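Local coordinates for protein putative uronate isomerase (Thermotoga maritima, PDB 4NAR) that probably belongs to the lactate racemase family and may act as a racemase or isomerase, though its own reaction is not established, at residues Y39-N51 / M223-L236. Residues are numbered along the deposited sequence; the frame is centred on the assembly and turned at random.
With ACT (acetate ion), chain E; SO4 (sulfate ion), chain C.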
loop_
_atom_site.group_PDB
_atom_site.type_symbol
_atom_site.label_atom_id
_atom_site.label_comp_id
_atom_site.label_asym_id
_atom_site.label_seq_id
_atom_site.Cartn_x
_atom_site.Cartn_y
_atom_site.Cartn_z
ATOM N N TYR A 39 -8.368 -6.973 -0.049
ATOM C CA TYR A 39 -9.626 -6.343 -0.498
ATOM C C TYR A 39 -9.401 -4.853 -0.781
ATOM O O TYR A 39 -10.209 -4.196 -1.448
ATOM C CB TYR A 39 -10.723 -6.504 0.574
ATOM C CG TYR A 39 -10.493 -5.616 1.791
ATOM C CD1 TYR A 39 -9.643 -6.019 2.820
ATOM C CD2 TYR A 39 -11.097 -4.356 1.892
ATOM C CE1 TYR A 39 -9.409 -5.207 3.914
ATOM C CE2 TYR A 39 -10.865 -3.536 2.987
ATOM C CZ TYR A 39 -10.024 -3.967 3.998
ATOM O OH TYR A 39 -9.779 -3.156 5.095
ATOM N N THR A 40 -8.295 -4.347 -0.239
ATOM C CA THR A 40 -7.909 -2.945 -0.306
ATOM C C THR A 40 -7.407 -2.573 -1.710
ATOM O O THR A 40 -7.431 -1.397 -2.106
ATOM C CB THR A 40 -6.841 -2.661 0.804
ATOM O OG1 THR A 40 -7.437 -1.917 1.879
ATOM C CG2 THR A 40 -5.580 -1.982 0.272
ATOM N N ARG A 41 -6.963 -3.576 -2.464
ATOM C CA ARG A 41 -6.460 -3.346 -3.823
ATOM C C ARG A 41 -7.462 -3.760 -4.894
ATOM O O ARG A 41 -7.798 -4.946 -5.024
ATOM C CB ARG A 41 -5.152 -4.102 -4.052
ATOM C CG ARG A 41 -4.022 -3.648 -3.145
ATOM C CD ARG A 41 -3.400 -2.373 -3.678
ATOM N NE ARG A 41 -2.151 -2.090 -2.980
ATOM C CZ ARG A 41 -0.959 -2.571 -3.335
ATOM N NH1 ARG A 41 -0.835 -3.361 -4.407
ATOM N NH2 ARG A 41 0.113 -2.247 -2.612
ATOM N N VAL A 42 -7.940 -2.783 -5.657
ATOM C CA VAL A 42 -8.789 -3.079 -6.807
ATOM C C VAL A 42 -7.896 -3.251 -8.042
ATOM O O VAL A 42 -7.316 -2.278 -8.554
ATOM C CB VAL A 42 -9.870 -1.982 -7.017
ATOM C CG1 VAL A 42 -10.941 -2.442 -8.023
ATOM C CG2 VAL A 42 -10.521 -1.639 -5.674
ATOM N N ASP A 43 -7.779 -4.496 -8.505
ATOM C CA ASP A 43 -6.864 -4.845 -9.584
ATOM C C ASP A 43 -7.418 -6.041 -10.350
ATOM O O ASP A 43 -8.580 -6.416 -10.150
ATOM C CB ASP A 43 -5.456 -5.140 -9.026
ATOM C CG ASP A 43 -5.444 -6.248 -7.941
ATOM O OD1 ASP A 43 -6.168 -7.280 -8.058
ATOM O OD2 ASP A 43 -4.673 -6.091 -6.960
ATOM N N PHE A 44 -6.598 -6.667 -11.196
ATOM C CA PHE A 44 -7.082 -7.824 -11.952
ATOM C C PHE A 44 -6.503 -9.182 -11.495
ATOM O O PHE A 44 -6.380 -10.133 -12.298
ATOM C CB PHE A 44 -6.964 -7.609 -13.477
ATOM C CG PHE A 44 -5.560 -7.320 -13.959
ATOM C CD1 PHE A 44 -4.770 -8.324 -14.514
ATOM C CD2 PHE A 44 -5.033 -6.043 -13.871
ATOM C CE1 PHE A 44 -3.476 -8.041 -14.968
ATOM C CE2 PHE A 44 -3.745 -5.760 -14.319
ATOM C CZ PHE A 44 -2.970 -6.755 -14.869
ATOM N N THR A 45 -6.184 -9.271 -10.201
ATOM C CA THR A 45 -5.718 -10.523 -9.606
ATOM C C THR A 45 -6.548 -11.727 -10.049
ATOM O O THR A 45 -5.996 -12.766 -10.436
ATOM C CB THR A 45 -5.759 -10.489 -8.069
ATOM O OG1 THR A 45 -4.919 -9.431 -7.577
ATOM C CG2 THR A 45 -5.319 -11.838 -7.505
ATOM N N HIS A 46 -7.868 -11.568 -10.000
ATOM C CA HIS A 46 -8.793 -12.654 -10.317
ATOM C C HIS A 46 -8.536 -13.296 -11.688
ATOM O O HIS A 46 -8.672 -14.512 -11.829
ATOM C CB HIS A 46 -10.255 -12.198 -10.168
ATOM C CG HIS A 46 -10.696 -11.174 -11.178
ATOM N ND1 HIS A 46 -11.652 -11.440 -12.129
ATOM C CD2 HIS A 46 -10.327 -9.878 -11.351
ATOM C CE1 HIS A 46 -11.852 -10.352 -12.865
ATOM N NE2 HIS A 46 -11.064 -9.397 -12.414
ATOM N N LEU A 47 -8.138 -12.487 -12.676
ATOM C CA LEU A 47 -7.770 -13.005 -13.990
ATOM C C LEU A 47 -6.453 -13.777 -13.930
ATOM O O LEU A 47 -6.248 -14.728 -14.684
ATOM C CB LEU A 47 -7.645 -11.875 -15.028
ATOM C CG LEU A 47 -8.866 -11.055 -15.488
ATOM C CD1 LEU A 47 -8.424 -9.951 -16.456
ATOM C CD2 LEU A 47 -9.942 -11.923 -16.136
ATOM N N VAL A 48 -5.553 -13.365 -13.047
ATOM C CA VAL A 48 -4.248 -14.018 -12.962
ATOM C C VAL A 48 -4.328 -15.297 -12.131
ATOM O O VAL A 48 -3.912 -16.384 -12.577
ATOM C CB VAL A 48 -3.199 -13.079 -12.335
ATOM C CG1 VAL A 48 -1.802 -13.729 -12.337
ATOM C CG2 VAL A 48 -3.165 -11.758 -13.076
ATOM N N ALA A 49 -4.859 -15.161 -10.918
ATOM C CA ALA A 49 -4.934 -16.270 -9.973
ATOM C C ALA A 49 -5.741 -17.459 -10.510
ATOM O O ALA A 49 -5.270 -18.597 -10.493
ATOM C CB ALA A 49 -5.531 -15.791 -8.668
ATOM N N LYS A 50 -6.956 -17.194 -10.980
ATOM C CA LYS A 50 -7.829 -18.276 -11.429
ATOM C C LYS A 50 -7.231 -19.046 -12.620
ATOM O O LYS A 50 -7.374 -20.266 -12.708
ATOM C CB LYS A 50 -9.244 -17.752 -11.731
ATOM C CG LYS A 50 -9.537 -17.456 -13.198
ATOM C CD LYS A 50 -10.848 -16.687 -13.365
ATOM C CE LYS A 50 -11.238 -16.576 -14.842
ATOM N NZ LYS A 50 -12.191 -15.451 -15.059
ATOM N N ASN A 51 -6.542 -18.342 -13.518
ATOM C CA ASN A 51 -5.950 -18.999 -14.681
ATOM C C ASN A 51 -4.684 -19.744 -14.311
ATOM O O ASN A 51 -4.462 -20.860 -14.787
ATOM C CB ASN A 51 -5.714 -18.020 -15.828
ATOM C CG ASN A 51 -6.995 -17.705 -16.584
ATOM O OD1 ASN A 51 -7.660 -18.613 -17.097
ATOM N ND2 ASN A 51 -7.367 -16.423 -16.630
HETATM N N MSE A 223 1.563 -6.426 -11.849
HETATM C CA MSE A 223 0.476 -5.854 -12.631
HETATM C C MSE A 223 0.573 -4.337 -12.732
HETATM O O MSE A 223 1.024 -3.661 -11.799
HETATM C CB MSE A 223 -0.859 -6.186 -11.971
HETATM C CG MSE A 223 -1.242 -7.663 -11.975
HETATM SE SE MSE A 223 -2.856 -7.924 -10.903
HETATM C CE MSE A 223 -2.248 -7.254 -9.183
ATOM N N VAL A 224 0.123 -3.800 -13.863
ATOM C CA VAL A 224 -0.129 -2.366 -13.986
ATOM C C VAL A 224 -1.500 -2.188 -14.655
ATOM O O VAL A 224 -1.851 -2.929 -15.591
ATOM C CB VAL A 224 0.988 -1.644 -14.784
ATOM C CG1 VAL A 224 0.799 -0.137 -14.731
ATOM C CG2 VAL A 224 2.360 -2.007 -14.242
ATOM N N TYR A 225 -2.282 -1.222 -14.181
ATOM C CA TYR A 225 -3.639 -1.053 -14.676
ATOM C C TYR A 225 -4.128 0.380 -14.491
ATOM O O TYR A 225 -3.566 1.166 -13.719
ATOM C CB TYR A 225 -4.597 -1.995 -13.945
ATOM C CG TYR A 225 -4.350 -1.966 -12.458
ATOM C CD1 TYR A 225 -3.436 -2.839 -11.882
ATOM C CD2 TYR A 225 -5.002 -1.049 -11.626
ATOM C CE1 TYR A 225 -3.171 -2.807 -10.517
ATOM C CE2 TYR A 225 -4.749 -1.014 -10.249
ATOM C CZ TYR A 225 -3.827 -1.894 -9.706
ATOM O OH TYR A 225 -3.550 -1.890 -8.352
ATOM N N GLU A 226 -5.197 0.702 -15.212
ATOM C CA GLU A 226 -5.929 1.937 -14.980
ATOM C C GLU A 226 -7.234 1.619 -14.273
ATOM O O GLU A 226 -7.752 0.499 -14.372
ATOM C CB GLU A 226 -6.231 2.641 -16.296
ATOM C CG GLU A 226 -5.012 3.215 -16.962
ATOM C CD GLU A 226 -5.172 3.272 -18.465
ATOM O OE1 GLU A 226 -6.202 2.761 -18.978
ATOM O OE2 GLU A 226 -4.269 3.824 -19.130
ATOM N N GLU A 227 -7.757 2.613 -13.561
ATOM C CA GLU A 227 -9.088 2.513 -12.988
ATOM C C GLU A 227 -9.913 3.722 -13.409
ATOM O O GLU A 227 -9.614 4.856 -13.016
ATOM C CB GLU A 227 -9.029 2.418 -11.464
ATOM C CG GLU A 227 -10.407 2.370 -10.838
ATOM C CD GLU A 227 -10.385 1.779 -9.444
ATOM O OE1 GLU A 227 -9.265 1.512 -8.930
ATOM O OE2 GLU A 227 -11.489 1.577 -8.874
ATOM N N GLU A 228 -10.937 3.488 -14.223
ATOM C CA GLU A 228 -11.842 4.565 -14.603
ATOM C C GLU A 228 -13.190 4.346 -13.914
ATOM O O GLU A 228 -13.503 4.985 -12.898
ATOM C CB GLU A 228 -12.004 4.620 -16.123
ATOM C CG GLU A 228 -10.725 5.005 -16.868
ATOM C CD GLU A 228 -10.993 5.413 -18.315
ATOM O OE1 GLU A 228 -10.633 4.630 -19.223
ATOM O OE2 GLU A 228 -11.562 6.513 -18.545
ATOM N N GLU A 229 -13.985 3.444 -14.479
ATOM C CA GLU A 229 -15.182 2.963 -13.813
ATOM C C GLU A 229 -14.982 1.490 -13.506
ATOM O O GLU A 229 -15.568 0.949 -12.572
ATOM C CB GLU A 229 -16.416 3.186 -14.687
ATOM C CG GLU A 229 -16.678 4.654 -14.966
ATOM C CD GLU A 229 -18.155 4.950 -15.108
ATOM O OE1 GLU A 229 -18.945 3.965 -15.201
ATOM O OE2 GLU A 229 -18.517 6.160 -15.126
ATOM N N GLU A 230 -14.144 0.855 -14.320
ATOM C CA GLU A 230 -13.668 -0.495 -14.086
ATOM C C GLU A 230 -12.137 -0.499 -14.132
ATOM O O GLU A 230 -11.499 0.516 -14.463
ATOM C CB GLU A 230 -14.218 -1.451 -15.148
ATOM C CG GLU A 230 -15.648 -1.902 -14.906
ATOM C CD GLU A 230 -15.970 -3.237 -15.581
ATOM O OE1 GLU A 230 -16.136 -4.246 -14.857
ATOM O OE2 GLU A 230 -16.054 -3.275 -16.831
ATOM N N VAL A 231 -11.554 -1.647 -13.803
ATOM C CA VAL A 231 -10.114 -1.828 -13.907
ATOM C C VAL A 231 -9.758 -2.208 -15.344
ATOM O O VAL A 231 -10.276 -3.188 -15.886
ATOM C CB VAL A 231 -9.606 -2.908 -12.904
ATOM C CG1 VAL A 231 -8.192 -3.385 -13.258
ATOM C CG2 VAL A 231 -9.670 -2.382 -11.474
ATOM N N ILE A 232 -8.879 -1.419 -15.957
ATOM C CA ILE A 232 -8.360 -1.713 -17.289
ATOM C C ILE A 232 -6.945 -2.241 -17.135
ATOM O O ILE A 232 -6.018 -1.466 -16.862
ATOM C CB ILE A 232 -8.308 -0.435 -18.179
ATOM C CG1 ILE A 232 -9.654 0.285 -18.156
ATOM C CG2 ILE A 232 -7.921 -0.776 -19.621
ATOM C CD1 ILE A 232 -9.587 1.651 -17.530
ATOM N N PRO A 233 -6.770 -3.566 -17.278
ATOM C CA PRO A 233 -5.417 -4.134 -17.213
ATOM C C PRO A 233 -4.557 -3.545 -18.334
ATOM O O PRO A 233 -5.056 -3.341 -19.448
ATOM C CB PRO A 233 -5.642 -5.631 -17.461
ATOM C CG PRO A 233 -7.068 -5.881 -17.069
ATOM C CD PRO A 233 -7.816 -4.598 -17.406
ATOM N N ARG A 234 -3.286 -3.275 -18.056
ATOM C CA ARG A 234 -2.420 -2.645 -19.044
ATOM C C ARG A 234 -1.091 -3.384 -19.223
ATOM O O ARG A 234 -0.456 -3.289 -20.280
ATOM C CB ARG A 234 -2.173 -1.196 -18.640
ATOM C CG ARG A 234 -3.445 -0.330 -18.671
ATOM C CD ARG A 234 -4.011 -0.166 -20.117
ATOM N NE ARG A 234 -2.928 0.138 -21.053
ATOM C CZ ARG A 234 -2.484 1.368 -21.304
ATOM N NH1 ARG A 234 -3.062 2.411 -20.717
ATOM N NH2 ARG A 234 -1.470 1.563 -22.147
ATOM N N ALA A 235 -0.664 -4.108 -18.185
ATOM C CA ALA A 235 0.575 -4.885 -18.258
ATOM C C ALA A 235 0.687 -5.892 -17.127
ATOM O O ALA A 235 0.226 -5.643 -16.010
ATOM C CB ALA A 235 1.801 -3.974 -18.247
ATOM N N LEU A 236 1.322 -7.018 -17.434
ATOM C CA LEU A 236 1.650 -8.037 -16.451
ATOM C C LEU A 236 3.116 -8.406 -16.677
ATOM O O LEU A 236 3.448 -9.084 -17.660
ATOM C CB LEU A 236 0.756 -9.271 -16.643
ATOM C CG LEU A 236 0.304 -10.065 -15.405
ATOM C CD1 LEU A 236 0.235 -11.574 -15.702
ATOM C CD2 LEU A 236 1.166 -9.793 -14.168
HETATM C C ACT E . 1.742 -4.602 -3.282
HETATM O O ACT E . 2.338 -3.512 -3.212
HETATM O OXT ACT E . 1.671 -5.074 -4.430
HETATM C CH3 ACT E . 1.163 -5.269 -2.063
HETATM S S SO4 C . -1.202 -0.091 0.108
HETATM O O1 SO4 C . -0.132 -0.538 -0.808
HETATM O O2 SO4 C . -1.842 -1.267 0.727
HETATM O O3 SO4 C . -0.692 0.778 1.183
HETATM O O4 SO4 C . -2.184 0.643 -0.695
HETATM O O HOH W 1 -2.333 -4.260 -6.915
#
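The antiparallel hairpin of strands 217-227 and 231-240, next to strand 5-6 toward one end of the mixed seven-stranded sheet, receives the start of helix 45-58 through the ring of Phe-44, the helix N-cap residue. The ring is clamped between Pro-233 and the selenomethionine Met-223: CB of Pro-233 lies 3.6 Å from the Phe-44 ring centroid over one face, and SE of Met-223 stands 3.9 Å from that centroid over the other, only 1° off the ring normal, a Met-aromatic contact. Phe-44 CG sits between its backbone N and carbonyl carbon (chi1 58°), which turns the ring toward the hairpin and inserts it between these two side chains on one face of the strand pair. Carbonyl O of Ala-235 meets the ring edge in plane, 3.6 Å from CZ of Phe-44. The bend of Met-223 at chi3 (-59°) carries its CE to Asp-43, 3.5 Å from OD2. Asp-43 also lays its CA over the Tyr-225 ring face, a CH-pi contact. Its OD1 accepts from Thr-45 N, closing an Asx turn, and from Thr-45 OG1, both above the same face of the carboxylate. Farther out, Val-42 CG1 packs on Val-231 CG2 at 3.7 Å. An alanine at Phe-44 would probably open a gap between the Met-223 selenium and the Pro-233 ring and set the selenomethionine chain free to turn. A water joins Asp-43 OD2, Tyr-225 OH and Arg-41 NH1; Arg-41 NH2 meets a sulfate, also held by His-154 and Lys-164, and an acetate, both probably from the crystallisation liquor but consistent with a pocket for an anionic ligand. The loop and helix start belong to a β-alpha-β crossover, from strand 31-36 through helix 45-58 to its parallel neighbour 63-68, covered here by the hairpin of the same sheet.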